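Local coordinates for protein acetyl-CoA acetyltransferase (Mycobacterium smegmatis, PDB 4EGV) that probably acts as an acyltransferase, being a monomeric thiolase-like protein of type 1 that carries an additional C-terminal domain beside its thiolase fold, at residues A67-A72 with G132-V137; N252-D257 with V462-T467; A339-S344 with N381-H386; T454-T459 with G503-V508. One frame throughout, in Å; residues are numbered along the deposited sequence.

Interaction 1. Residues A67-A72 with G132-V137; sequences AIDTVA and GENDVV
D69 bends its carboxylate onto the backbone of D135 and V136 just where two neighbouring parallel strands of the thiolase-fold sheet, 70-73 and 136-143, begin. The firm bond runs from V136 N to D69 OD2 (3.0 Å, 169° at the hydrogen) and meets the oxygen from above the carboxylate plane, not within it. D135 N is within reach of both oxygens but makes only weak bonds with them. D69 CG sits between its own backbone N and carbonyl carbon (chi1 56°), a turn that swings the acid back across the neighbouring chain. In return, D69 N donates to V136 O at 3.0 Å, and T70 N adds a weak second bond to the same carbonyl. A short acid suits this place because its two oxygens can receive backbone N-H groups lying ahead of the regular strand pairing.

Beside these polar bonds, V136 places CG1 3.8 Å from CG1 of I68, the two side chains crossing at about a right angle; branched aliphatic residues fit this buried side, where L276 and M278 of strand 271-279 also touch V136. Further out, D69 and V71 bond through their backbones to H107, tying in strand 107-110, while F125 of helix 117-130 packs on V137. At the T70-V137 bridge, V137 CA points its hydrogen at T70 O, the carbon and oxygen 3.3 Å apart.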
loop_
_atom_site.group_PDB
_atom_site.type_symbol
_atom_site.label_atom_id
_atom_site.label_comp_id
_atom_site.label_asym_id
_atom_site.label_seq_id
_atom_site.Cartn_x
_atom_site.Cartn_y
_atom_site.Cartn_z
ATOM N N ALA A 67 27.564 12.775 8.375
ATOM C CA ALA A 67 27.787 12.478 6.978
ATOM C C ALA A 67 26.509 12.504 6.130
ATOM O O ALA A 67 26.580 12.497 4.897
ATOM C CB ALA A 67 28.519 11.123 6.825
ATOM N N ILE A 68 25.353 12.506 6.787
ATOM C CA ILE A 68 24.065 12.570 6.089
ATOM C C ILE A 68 23.876 13.887 5.291
ATOM O O ILE A 68 23.890 14.977 5.858
ATOM C CB ILE A 68 22.839 12.350 7.048
ATOM C CG1 ILE A 68 22.859 10.959 7.650
ATOM C CG2 ILE A 68 21.522 12.556 6.314
ATOM C CD1 ILE A 68 21.988 10.800 8.871
ATOM N N ASP A 69 23.678 13.752 3.986
ATOM C CA ASP A 69 23.491 14.883 3.127
ATOM C C ASP A 69 22.016 15.157 2.745
ATOM O O ASP A 69 21.667 16.290 2.365
ATOM C CB ASP A 69 24.443 14.838 1.904
ATOM C CG ASP A 69 24.321 13.528 1.039
ATOM O OD1 ASP A 69 23.273 13.243 0.397
ATOM O OD2 ASP A 69 25.328 12.786 0.962
ATOM N N THR A 70 21.153 14.140 2.857
ATOM C CA THR A 70 19.728 14.327 2.608
ATOM C C THR A 70 18.884 13.582 3.603
ATOM O O THR A 70 19.173 12.439 3.909
ATOM C CB THR A 70 19.320 13.855 1.220
ATOM O OG1 THR A 70 20.252 14.372 0.286
ATOM C CG2 THR A 70 17.928 14.368 0.875
ATOM N N VAL A 71 17.855 14.267 4.098
ATOM C CA VAL A 71 16.780 13.649 4.844
ATOM C C VAL A 71 15.465 13.785 4.099
ATOM O O VAL A 71 15.170 14.794 3.463
ATOM C CB VAL A 71 16.628 14.153 6.290
ATOM C CG1 VAL A 71 17.869 13.874 7.049
ATOM C CG2 VAL A 71 16.307 15.607 6.345
ATOM N N ALA A 72 14.676 12.737 4.162
ATOM C CA ALA A 72 13.432 12.747 3.520
ATOM C C ALA A 72 12.456 12.152 4.519
ATOM O O ALA A 72 12.736 11.145 5.165
ATOM C CB ALA A 72 13.511 11.943 2.224
ATOM N N GLY A 132 25.670 10.745 -9.833
ATOM C CA GLY A 132 26.428 11.744 -9.104
ATOM C C GLY A 132 25.502 12.754 -8.461
ATOM O O GLY A 132 25.407 13.897 -8.909
ATOM N N GLU A 133 24.806 12.329 -7.410
ATOM C CA GLU A 133 23.817 13.183 -6.765
ATOM C C GLU A 133 23.913 13.199 -5.242
ATOM O O GLU A 133 24.091 14.257 -4.640
ATOM C CB GLU A 133 22.404 12.774 -7.193
ATOM N N ASN A 134 23.783 12.033 -4.617
ATOM C CA ASN A 134 23.703 11.977 -3.190
ATOM C C ASN A 134 24.610 10.864 -2.703
ATOM O O ASN A 134 25.014 10.051 -3.497
ATOM C CB ASN A 134 22.250 11.773 -2.781
ATOM C CG ASN A 134 21.418 12.999 -2.962
ATOM O OD1 ASN A 134 21.397 13.836 -2.132
ATOM N ND2 ASN A 134 20.736 13.096 -4.061
ATOM N N ASP A 135 24.940 10.841 -1.419
ATOM C CA ASP A 135 25.879 9.875 -0.850
ATOM C C ASP A 135 25.376 9.147 0.392
ATOM O O ASP A 135 25.500 7.995 0.534
ATOM C CB ASP A 135 27.200 10.555 -0.508
ATOM C CG ASP A 135 28.025 10.907 -1.712
ATOM O OD1 ASP A 135 28.323 10.050 -2.510
ATOM O OD2 ASP A 135 28.387 12.045 -1.849
ATOM N N VAL A 136 24.838 9.867 1.315
ATOM C CA VAL A 136 24.174 9.316 2.497
ATOM C C VAL A 136 22.794 9.934 2.727
ATOM O O VAL A 136 22.648 11.140 2.895
ATOM C CB VAL A 136 25.015 9.456 3.775
ATOM C CG1 VAL A 136 24.380 8.695 4.933
ATOM C CG2 VAL A 136 26.418 8.997 3.532
ATOM N N VAL A 137 21.786 9.081 2.739
ATOM C CA VAL A 137 20.431 9.531 2.832
ATOM C C VAL A 137 19.735 8.848 3.996
ATOM O O VAL A 137 19.925 7.686 4.238
ATOM C CB VAL A 137 19.677 9.228 1.506
ATOM C CG1 VAL A 137 18.169 9.611 1.583
ATOM C CG2 VAL A 137 20.361 9.909 0.329
#

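Interaction 2. Residues N252-D257 with V462-T467; sequences NRMIVD and VRYDWT
A single backbone bridge, V256 with R463, ties the short, weakly bonded strand 254-256 to the end of strand 453-463 in the additional C-terminal domain, whose family belongs to the OB clan. Two straightforward hydrogen bonds frame it: D257 N to V462 O at 3.0 Å and Y464 N to I255 O at 2.9 Å. Between them V256 CA leans its hydrogen on V462 O.

Y464 carries most of the side-chain contact. With CG anti to the carbonyl carbon (chi1 -59°), its ring is laid back along the 252-257 chain. M254, present as selenomethionine, runs beside it in the same direction, and its CB makes a CH-pi contact 3.9 Å from the centroid of the Y464 ring, over one face. The flexible methionine chain then bends to bring CE to 3.7 Å from Y464 CE2. V462 CG1 lies over the opposite face, toward the rim, and H469 meets Y464 edge-to-face. At the far end of the ring, Y464 OH donates to D257 OD1 at 2.6 Å, reaching the oxygen on its anti side, somewhat out of the carboxylate plane, with the ring and carboxylate planes 47° apart. Beyond the bridge, R463 NH2 forms a salt bridge with D465 OD2 (2.8 Å), near the guanidinium plane and on the syn side of the carboxylate, while W466 NE1 lies over one guanidinium face toward its rim, with R463 CD over the centre of the indole. The phenol donates to D257, which would help to stabilise a carboxylate charge there; tyrosine thus supplies both an apolar ring face for M254 and a hydrogen-bond donor for the acid.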
loop_
_atom_site.group_PDB
_atom_site.type_symbol
_atom_site.label_atom_id
_atom_site.label_comp_id
_atom_site.label_asym_id
_atom_site.label_seq_id
_atom_site.Cartn_x
_atom_site.Cartn_y
_atom_site.Cartn_z
ATOM N N ASN A 252 -18.357 -7.522 15.563
ATOM C CA ASN A 252 -17.822 -7.536 14.190
ATOM C C ASN A 252 -18.918 -7.210 13.167
ATOM O O ASN A 252 -19.213 -8.001 12.258
ATOM C CB ASN A 252 -17.202 -8.912 13.872
ATOM C CG ASN A 252 -16.505 -8.967 12.482
ATOM O OD1 ASN A 252 -15.901 -8.006 12.030
ATOM N ND2 ASN A 252 -16.571 -10.105 11.844
ATOM N N ARG A 253 -19.522 -6.039 13.330
ATOM C CA ARG A 253 -20.617 -5.607 12.468
ATOM C C ARG A 253 -20.150 -5.058 11.114
ATOM O O ARG A 253 -19.032 -4.564 10.961
ATOM C CB ARG A 253 -21.521 -4.594 13.191
ATOM C CG ARG A 253 -20.800 -3.334 13.599
ATOM C CD ARG A 253 -21.649 -2.304 14.328
ATOM N NE ARG A 253 -20.877 -1.056 14.440
ATOM C CZ ARG A 253 -19.806 -0.864 15.237
ATOM N NH1 ARG A 253 -19.353 -1.833 16.050
ATOM N NH2 ARG A 253 -19.180 0.314 15.221
HETATM N N MSE A 254 -21.039 -5.176 10.135
HETATM C CA MSE A 254 -20.865 -4.608 8.812
HETATM C C MSE A 254 -20.651 -3.089 8.898
HETATM O O MSE A 254 -21.472 -2.397 9.462
HETATM C CB MSE A 254 -22.087 -4.953 7.935
HETATM C CG MSE A 254 -22.159 -6.412 7.470
HETATM SE SE MSE A 254 -20.564 -7.010 6.384
HETATM C CE MSE A 254 -21.060 -6.263 4.624
ATOM N N ILE A 255 -19.535 -2.601 8.354
ATOM C CA ILE A 255 -19.202 -1.160 8.286
ATOM C C ILE A 255 -19.497 -0.576 6.904
ATOM O O ILE A 255 -20.341 0.267 6.750
ATOM C CB ILE A 255 -17.689 -0.905 8.605
ATOM C CG1 ILE A 255 -17.332 -1.384 10.006
ATOM C CG2 ILE A 255 -17.294 0.600 8.468
ATOM C CD1 ILE A 255 -17.579 -0.358 11.143
ATOM N N VAL A 256 -18.743 -1.025 5.918
ATOM C CA VAL A 256 -18.905 -0.624 4.539
ATOM C C VAL A 256 -18.813 -1.916 3.706
ATOM O O VAL A 256 -17.926 -2.717 3.934
ATOM C CB VAL A 256 -17.827 0.438 4.149
ATOM C CG1 VAL A 256 -17.654 0.515 2.676
ATOM C CG2 VAL A 256 -18.167 1.826 4.727
ATOM N N ASP A 257 -19.763 -2.126 2.792
ATOM C CA ASP A 257 -19.834 -3.354 2.030
ATOM C C ASP A 257 -18.606 -3.497 1.153
ATOM O O ASP A 257 -18.307 -2.616 0.361
ATOM C CB ASP A 257 -21.099 -3.430 1.176
ATOM C CG ASP A 257 -21.605 -4.877 0.994
ATOM O OD1 ASP A 257 -22.361 -5.356 1.875
ATOM O OD2 ASP A 257 -21.265 -5.529 -0.025
ATOM N N VAL A 462 -22.293 -0.330 0.254
ATOM C CA VAL A 462 -23.299 0.200 1.147
ATOM C C VAL A 462 -22.631 0.765 2.397
ATOM O O VAL A 462 -21.692 0.170 2.937
ATOM C CB VAL A 462 -24.322 -0.874 1.553
ATOM C CG1 VAL A 462 -25.466 -0.245 2.369
ATOM C CG2 VAL A 462 -24.882 -1.577 0.351
ATOM N N ARG A 463 -23.108 1.911 2.865
ATOM C CA ARG A 463 -22.622 2.453 4.135
ATOM C C ARG A 463 -23.548 2.062 5.267
ATOM O O ARG A 463 -24.667 2.519 5.329
ATOM C CB ARG A 463 -22.505 3.967 4.090
ATOM C CG ARG A 463 -21.714 4.505 2.926
ATOM C CD ARG A 463 -21.116 5.849 3.238
ATOM N NE ARG A 463 -20.285 5.719 4.428
ATOM C CZ ARG A 463 -19.178 6.410 4.678
ATOM N NH1 ARG A 463 -18.717 7.331 3.825
ATOM N NH2 ARG A 463 -18.533 6.160 5.796
ATOM N N TYR A 464 -23.068 1.203 6.150
ATOM C CA TYR A 464 -23.855 0.700 7.271
ATOM C C TYR A 464 -23.657 1.569 8.511
ATOM O O TYR A 464 -24.340 1.418 9.521
ATOM C CB TYR A 464 -23.512 -0.750 7.589
ATOM C CG TYR A 464 -23.730 -1.697 6.462
ATOM C CD1 TYR A 464 -24.988 -2.171 6.159
ATOM C CD2 TYR A 464 -22.656 -2.158 5.706
ATOM C CE1 TYR A 464 -25.182 -3.076 5.111
ATOM C CE2 TYR A 464 -22.838 -3.068 4.670
ATOM C CZ TYR A 464 -24.102 -3.516 4.377
ATOM O OH TYR A 464 -24.262 -4.407 3.361
ATOM N N ASP A 465 -22.732 2.498 8.420
ATOM C CA ASP A 465 -22.475 3.395 9.518
ATOM C C ASP A 465 -23.369 4.625 9.441
ATOM O O ASP A 465 -23.407 5.404 10.370
ATOM C CB ASP A 465 -20.969 3.744 9.620
ATOM C CG ASP A 465 -20.304 4.022 8.237
ATOM O OD1 ASP A 465 -20.742 3.450 7.216
ATOM O OD2 ASP A 465 -19.334 4.812 8.156
ATOM N N TRP A 466 -24.112 4.762 8.344
ATOM C CA TRP A 466 -25.138 5.792 8.205
ATOM C C TRP A 466 -26.517 5.213 8.439
ATOM O O TRP A 466 -26.747 4.046 8.176
ATOM C CB TRP A 466 -25.057 6.426 6.816
ATOM C CG TRP A 466 -23.825 7.250 6.569
ATOM C CD1 TRP A 466 -22.737 7.336 7.366
ATOM C CD2 TRP A 466 -23.539 8.060 5.422
ATOM N NE1 TRP A 466 -21.796 8.161 6.818
ATOM C CE2 TRP A 466 -22.259 8.619 5.615
ATOM C CE3 TRP A 466 -24.246 8.383 4.250
ATOM C CZ2 TRP A 466 -21.660 9.500 4.675
ATOM C CZ3 TRP A 466 -23.649 9.272 3.306
ATOM C CH2 TRP A 466 -22.375 9.818 3.536
ATOM N N THR A 467 -27.425 6.024 8.967
ATOM C CA THR A 467 -28.853 5.721 8.934
ATOM C C THR A 467 -29.596 6.848 8.218
ATOM O O THR A 467 -29.463 7.990 8.590
ATOM C CB THR A 467 -29.416 5.498 10.328
ATOM O OG1 THR A 467 -28.591 4.547 10.991
ATOM C CG2 THR A 467 -30.891 5.011 10.288
#

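Interaction 3. Residues A339-S344 with N381-H386; sequences AFDLYS and NNYSMH
Y383, near the start of helix 383-397, thrusts its ring toward D341 and Y343 on strand 337-342 and the loop after it; the strand forms one edge of the large mixed sheet of the thiolase fold. The side chain leaves the helix with CG anti to the backbone N (chi1 168°), which aims the ring at the strand. Its CB lies 4.2 Å from Y343 CE1, and past CG, CD2 comes to 3.8 Å from Y343 CD1. Here the rings form an offset edge-to-face pair: the edge of Y383 is turned toward the face of Y343, planes at 87° and centroids 5.7 Å apart. Farther along the ring, CE2 approaches D341 OD2 at 3.3 Å. At the tip, OH donates to D341 OD2 (3.1 Å) on the syn side of the acid, the carboxylate and ring planes only 26° apart.

Tyrosine suits the site because it joins an aromatic flank to a hydrogen-bond donor in a buried setting. The acid is itself held from elsewhere: D341 OD1 accepts from L369 N, with weaker bonds to T368 OG1 and T370 N, so the carboxylate that receives Y383 is also fixed by a loop. L373 touches both tyrosines. Y343 in turn gives its hydroxyl to the hydrogen bond with G380 O, and S384 OG lies at its ring edge, 3.8 Å from CD1.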
loop_
_atom_site.group_PDB
_atom_site.type_symbol
_atom_site.label_atom_id
_atom_site.label_comp_id
_atom_site.label_asym_id
_atom_site.label_seq_id
_atom_site.Cartn_x
_atom_site.Cartn_y
_atom_site.Cartn_z
ATOM N N ALA A 339 10.515 -14.243 0.542
ATOM C CA ALA A 339 9.595 -13.557 1.467
ATOM C C ALA A 339 8.922 -12.375 0.792
ATOM O O ALA A 339 9.532 -11.700 -0.029
ATOM C CB ALA A 339 10.316 -13.110 2.745
ATOM N N PHE A 340 7.656 -12.148 1.150
ATOM C CA PHE A 340 6.837 -11.049 0.622
ATOM C C PHE A 340 6.306 -10.180 1.751
ATOM O O PHE A 340 5.910 -10.698 2.769
ATOM C CB PHE A 340 5.616 -11.589 -0.147
ATOM C CG PHE A 340 5.950 -12.308 -1.418
ATOM C CD1 PHE A 340 6.020 -11.622 -2.620
ATOM C CD2 PHE A 340 6.167 -13.682 -1.421
ATOM C CE1 PHE A 340 6.317 -12.274 -3.782
ATOM C CE2 PHE A 340 6.479 -14.347 -2.587
ATOM C CZ PHE A 340 6.555 -13.640 -3.767
ATOM N N ASP A 341 6.329 -8.862 1.551
ATOM C CA ASP A 341 5.463 -7.927 2.269
ATOM C C ASP A 341 4.639 -7.153 1.263
ATOM O O ASP A 341 5.132 -6.261 0.593
ATOM C CB ASP A 341 6.203 -6.955 3.187
ATOM C CG ASP A 341 5.249 -6.243 4.173
ATOM O OD1 ASP A 341 4.975 -6.786 5.244
ATOM O OD2 ASP A 341 4.775 -5.134 3.881
ATOM N N LEU A 342 3.376 -7.544 1.163
ATOM C CA LEU A 342 2.407 -6.937 0.263
ATOM C C LEU A 342 1.484 -6.031 1.053
ATOM O O LEU A 342 0.999 -6.384 2.118
ATOM C CB LEU A 342 1.633 -8.022 -0.519
ATOM C CG LEU A 342 2.187 -8.653 -1.806
ATOM C CD1 LEU A 342 3.640 -8.437 -2.084
ATOM C CD2 LEU A 342 1.842 -10.134 -1.876
ATOM N N TYR A 343 1.283 -4.835 0.541
ATOM C CA TYR A 343 0.490 -3.855 1.229
ATOM C C TYR A 343 -0.983 -4.288 1.282
ATOM O O TYR A 343 -1.582 -4.658 0.264
ATOM C CB TYR A 343 0.644 -2.527 0.518
ATOM C CG TYR A 343 0.056 -1.333 1.222
ATOM C CD1 TYR A 343 0.891 -0.420 1.891
ATOM C CD2 TYR A 343 -1.325 -1.089 1.206
ATOM C CE1 TYR A 343 0.378 0.677 2.533
ATOM C CE2 TYR A 343 -1.869 0.008 1.849
ATOM C CZ TYR A 343 -1.009 0.896 2.516
ATOM O OH TYR A 343 -1.540 2.000 3.150
ATOM N N SER A 344 -1.565 -4.176 2.478
ATOM C CA SER A 344 -2.850 -4.788 2.812
ATOM C C SER A 344 -3.754 -3.960 3.727
ATOM O O SER A 344 -4.086 -4.415 4.832
ATOM C CB SER A 344 -2.582 -6.152 3.484
ATOM O OG SER A 344 -1.749 -6.021 4.635
ATOM N N ASN A 381 -0.287 5.295 5.803
ATOM C CA ASN A 381 0.678 6.062 5.063
ATOM C C ASN A 381 2.163 5.638 5.147
ATOM O O ASN A 381 2.871 5.582 4.134
ATOM C CB ASN A 381 0.518 7.542 5.344
ATOM C CG ASN A 381 0.756 8.351 4.114
ATOM O OD1 ASN A 381 1.861 8.873 3.899
ATOM N ND2 ASN A 381 -0.258 8.407 3.245
ATOM N N ASN A 382 2.621 5.350 6.356
ATOM C CA ASN A 382 4.000 4.969 6.589
ATOM C C ASN A 382 4.208 3.458 6.815
ATOM O O ASN A 382 5.266 3.017 7.202
ATOM C CB ASN A 382 4.583 5.797 7.746
ATOM C CG ASN A 382 6.065 5.820 7.720
ATOM O OD1 ASN A 382 6.652 6.255 6.740
ATOM N ND2 ASN A 382 6.690 5.301 8.756
ATOM N N TYR A 383 3.190 2.668 6.541
ATOM C CA TYR A 383 3.262 1.233 6.761
ATOM C C TYR A 383 4.413 0.514 6.061
ATOM O O TYR A 383 5.121 -0.253 6.688
ATOM C CB TYR A 383 1.960 0.553 6.372
ATOM C CG TYR A 383 2.151 -0.945 6.328
ATOM C CD1 TYR A 383 2.106 -1.705 7.509
ATOM C CD2 TYR A 383 2.442 -1.602 5.123
ATOM C CE1 TYR A 383 2.309 -3.028 7.487
ATOM C CE2 TYR A 383 2.651 -2.955 5.109
ATOM C CZ TYR A 383 2.585 -3.655 6.295
ATOM O OH TYR A 383 2.769 -5.006 6.305
ATOM N N SER A 384 4.603 0.746 4.769
ATOM C CA SER A 384 5.644 0.037 4.015
ATOM C C SER A 384 7.069 0.287 4.479
ATOM O O SER A 384 7.982 -0.372 4.041
ATOM C CB SER A 384 5.539 0.284 2.494
ATOM O OG SER A 384 4.672 -0.642 1.865
HETATM N N MSE A 385 7.300 1.226 5.356
HETATM C CA MSE A 385 8.653 1.398 5.794
HETATM C C MSE A 385 9.032 0.394 6.859
HETATM O O MSE A 385 10.201 0.066 7.021
HETATM C CB MSE A 385 8.832 2.768 6.349
HETATM C CG MSE A 385 10.254 3.068 6.578
HETATM SE SE MSE A 385 10.414 4.880 6.329
HETATM C CE MSE A 385 9.291 5.571 7.714
ATOM N N HIS A 386 8.029 -0.042 7.603
ATOM C CA HIS A 386 8.129 -1.179 8.474
ATOM C C HIS A 386 8.370 -2.509 7.694
ATOM O O HIS A 386 9.147 -3.340 8.112
ATOM C CB HIS A 386 6.863 -1.233 9.343
ATOM C CG HIS A 386 6.760 -0.081 10.291
ATOM N ND1 HIS A 386 7.472 -0.031 11.469
ATOM C CD2 HIS A 386 6.066 1.080 10.215
ATOM C CE1 HIS A 386 7.204 1.098 12.089
ATOM N NE2 HIS A 386 6.351 1.784 11.353
#

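Interaction 4. Residues T454-T459 with G503-V508; sequences TGTIET and GAKIVV
G503 sits at a positive phi (93°) and hands its N to I457 O at 2.8 Å, extending the pairing past the start of strand 505-509. A side chain at this backbone conformation would press on the carbonyl oxygen of the preceding residue, so glycine fits, and T456 lays its CG2 over the bare G503 CA. Next in line, I457 N donates to A504 O at 3.2 Å.

Farther along, the pairing is classical: G455 N to I506 O and I506 N to G455 O, each 3.0 Å, make an antiparallel hydrogen-bonded pair flanked by the non-hydrogen-bonded pairs T454-V507 and T456-K505. Strands 453-463 and 505-509 are neighbours in the five-stranded antiparallel sheet of the additional C-terminal domain; their short segments here run at 125°, well twisted from antiparallel.

I506 folds CG1 back over G455: a chi1 of 45° tucks CG1 against its own main chain, 3.5 Å from G455 O. I506 CG2 then meets I457 CD1 at 4.1 Å, the two side chains crossing at about a right angle, and A504 CB touches the same CD1. This is the apolar face, where F483 packs on I506 and I473 on I457. On the other face, bearing the threonines, the bent K505 chain passes its CD 4.1 Å from T454 OG1. Past I457, E458 and T459 both face I474 in a classic beta bulge.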
loop_
_atom_site.group_PDB
_atom_site.type_symbol
_atom_site.label_atom_id
_atom_site.label_comp_id
_atom_site.label_asym_id
_atom_site.label_seq_id
_atom_site.Cartn_x
_atom_site.Cartn_y
_atom_site.Cartn_z
ATOM N N THR A 454 -31.864 4.477 -18.126
ATOM C CA THR A 454 -31.835 3.135 -17.589
ATOM C C THR A 454 -30.422 2.548 -17.725
ATOM O O THR A 454 -29.767 2.672 -18.772
ATOM C CB THR A 454 -32.936 2.228 -18.239
ATOM O OG1 THR A 454 -32.951 0.955 -17.581
ATOM C CG2 THR A 454 -32.720 2.026 -19.757
ATOM N N GLY A 455 -29.961 1.914 -16.654
ATOM C CA GLY A 455 -28.604 1.434 -16.587
ATOM C C GLY A 455 -28.476 0.133 -15.858
ATOM O O GLY A 455 -29.424 -0.361 -15.279
ATOM N N THR A 456 -27.270 -0.414 -15.910
ATOM C CA THR A 456 -26.893 -1.672 -15.246
ATOM C C THR A 456 -25.887 -1.384 -14.115
ATOM O O THR A 456 -24.994 -0.545 -14.256
ATOM C CB THR A 456 -26.296 -2.707 -16.295
ATOM O OG1 THR A 456 -27.230 -2.914 -17.363
ATOM C CG2 THR A 456 -25.935 -4.085 -15.656
ATOM N N ILE A 457 -26.061 -2.073 -12.990
ATOM C CA ILE A 457 -25.115 -2.015 -11.878
ATOM C C ILE A 457 -23.803 -2.738 -12.256
ATOM O O ILE A 457 -23.819 -3.918 -12.598
ATOM C CB ILE A 457 -25.733 -2.607 -10.614
ATOM C CG1 ILE A 457 -26.876 -1.719 -10.142
ATOM C CG2 ILE A 457 -24.699 -2.727 -9.544
ATOM C CD1 ILE A 457 -27.631 -2.251 -8.973
ATOM N N GLU A 458 -22.673 -2.028 -12.232
ATOM C CA GLU A 458 -21.392 -2.690 -12.471
ATOM C C GLU A 458 -20.736 -3.062 -11.146
ATOM O O GLU A 458 -20.189 -4.153 -10.996
ATOM C CB GLU A 458 -20.459 -1.847 -13.355
ATOM C CG GLU A 458 -19.317 -2.668 -13.940
ATOM C CD GLU A 458 -18.312 -1.851 -14.717
ATOM O OE1 GLU A 458 -18.560 -0.655 -14.937
ATOM O OE2 GLU A 458 -17.262 -2.398 -15.093
ATOM N N THR A 459 -20.824 -2.136 -10.197
ATOM C CA THR A 459 -20.355 -2.343 -8.834
ATOM C C THR A 459 -21.083 -1.394 -7.864
ATOM O O THR A 459 -21.796 -0.484 -8.264
ATOM C CB THR A 459 -18.820 -2.247 -8.745
ATOM O OG1 THR A 459 -18.379 -2.616 -7.437
ATOM C CG2 THR A 459 -18.348 -0.865 -9.094
ATOM N N GLY A 503 -25.429 -6.225 -12.210
ATOM C CA GLY A 503 -26.157 -6.454 -13.439
ATOM C C GLY A 503 -27.633 -6.156 -13.398
ATOM O O GLY A 503 -28.322 -6.316 -14.380
ATOM N N ALA A 504 -28.111 -5.716 -12.256
ATOM C CA ALA A 504 -29.505 -5.416 -12.083
ATOM C C ALA A 504 -29.862 -4.114 -12.718
ATOM O O ALA A 504 -29.072 -3.210 -12.719
ATOM C CB ALA A 504 -29.811 -5.365 -10.659
ATOM N N LYS A 505 -31.073 -4.028 -13.251
ATOM C CA LYS A 505 -31.508 -2.832 -13.957
ATOM C C LYS A 505 -32.021 -1.808 -12.965
ATOM O O LYS A 505 -32.750 -2.131 -12.028
ATOM C CB LYS A 505 -32.605 -3.187 -14.976
ATOM C CG LYS A 505 -32.128 -3.920 -16.256
ATOM C CD LYS A 505 -31.506 -2.915 -17.289
ATOM C CE LYS A 505 -31.417 -3.459 -18.737
ATOM N NZ LYS A 505 -30.895 -4.847 -18.784
ATOM N N ILE A 506 -31.605 -0.572 -13.170
ATOM C CA ILE A 506 -31.978 0.542 -12.311
ATOM C C ILE A 506 -32.292 1.768 -13.155
ATOM O O ILE A 506 -31.866 1.868 -14.313
ATOM C CB ILE A 506 -30.833 0.929 -11.317
ATOM C CG1 ILE A 506 -29.465 0.974 -12.017
ATOM C CG2 ILE A 506 -30.830 0.007 -10.112
ATOM C CD1 ILE A 506 -28.657 2.157 -11.654
ATOM N N VAL A 507 -33.025 2.707 -12.571
ATOM C CA VAL A 507 -33.324 3.969 -13.243
ATOM C C VAL A 507 -32.622 5.100 -12.473
ATOM O O VAL A 507 -32.815 5.249 -11.278
ATOM C CB VAL A 507 -34.904 4.174 -13.517
ATOM C CG1 VAL A 507 -35.630 4.827 -12.366
ATOM C CG2 VAL A 507 -35.171 4.986 -14.787
ATOM N N VAL A 508 -31.774 5.854 -13.162
ATOM C CA VAL A 508 -30.991 6.932 -12.561
ATOM C C VAL A 508 -31.562 8.282 -13.020
ATOM O O VAL A 508 -31.880 8.461 -14.192
ATOM C CB VAL A 508 -29.442 6.770 -12.882
ATOM C CG1 VAL A 508 -29.187 6.581 -14.367
ATOM C CG2 VAL A 508 -28.624 7.924 -12.397
#

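How the interactions relate
Interactions 1 and 3 both belong to the large mixed sheet of the thiolase fold: interaction 1 is near one edge, and interaction 3 is on strand 337-342 at the other edge, with centres 24 Å apart. Interactions 2 and 4 share strand 453-463, whose two ends they use in turn, with centres 22 Å apart; interaction 4 pairs it within the five-stranded sheet, while interaction 2 joins it to residues 252-257. Interaction 1 closes first along the chain. Interaction 3 is nested inside the long loop closed by interaction 2, and the segments of interactions 2 and 4 alternate along the sequence. Residues 252-257 thus meet the additional C-terminal domain across about two hundred intervening residues. The centres of interactions 1 and 4 are about 54 Å apart.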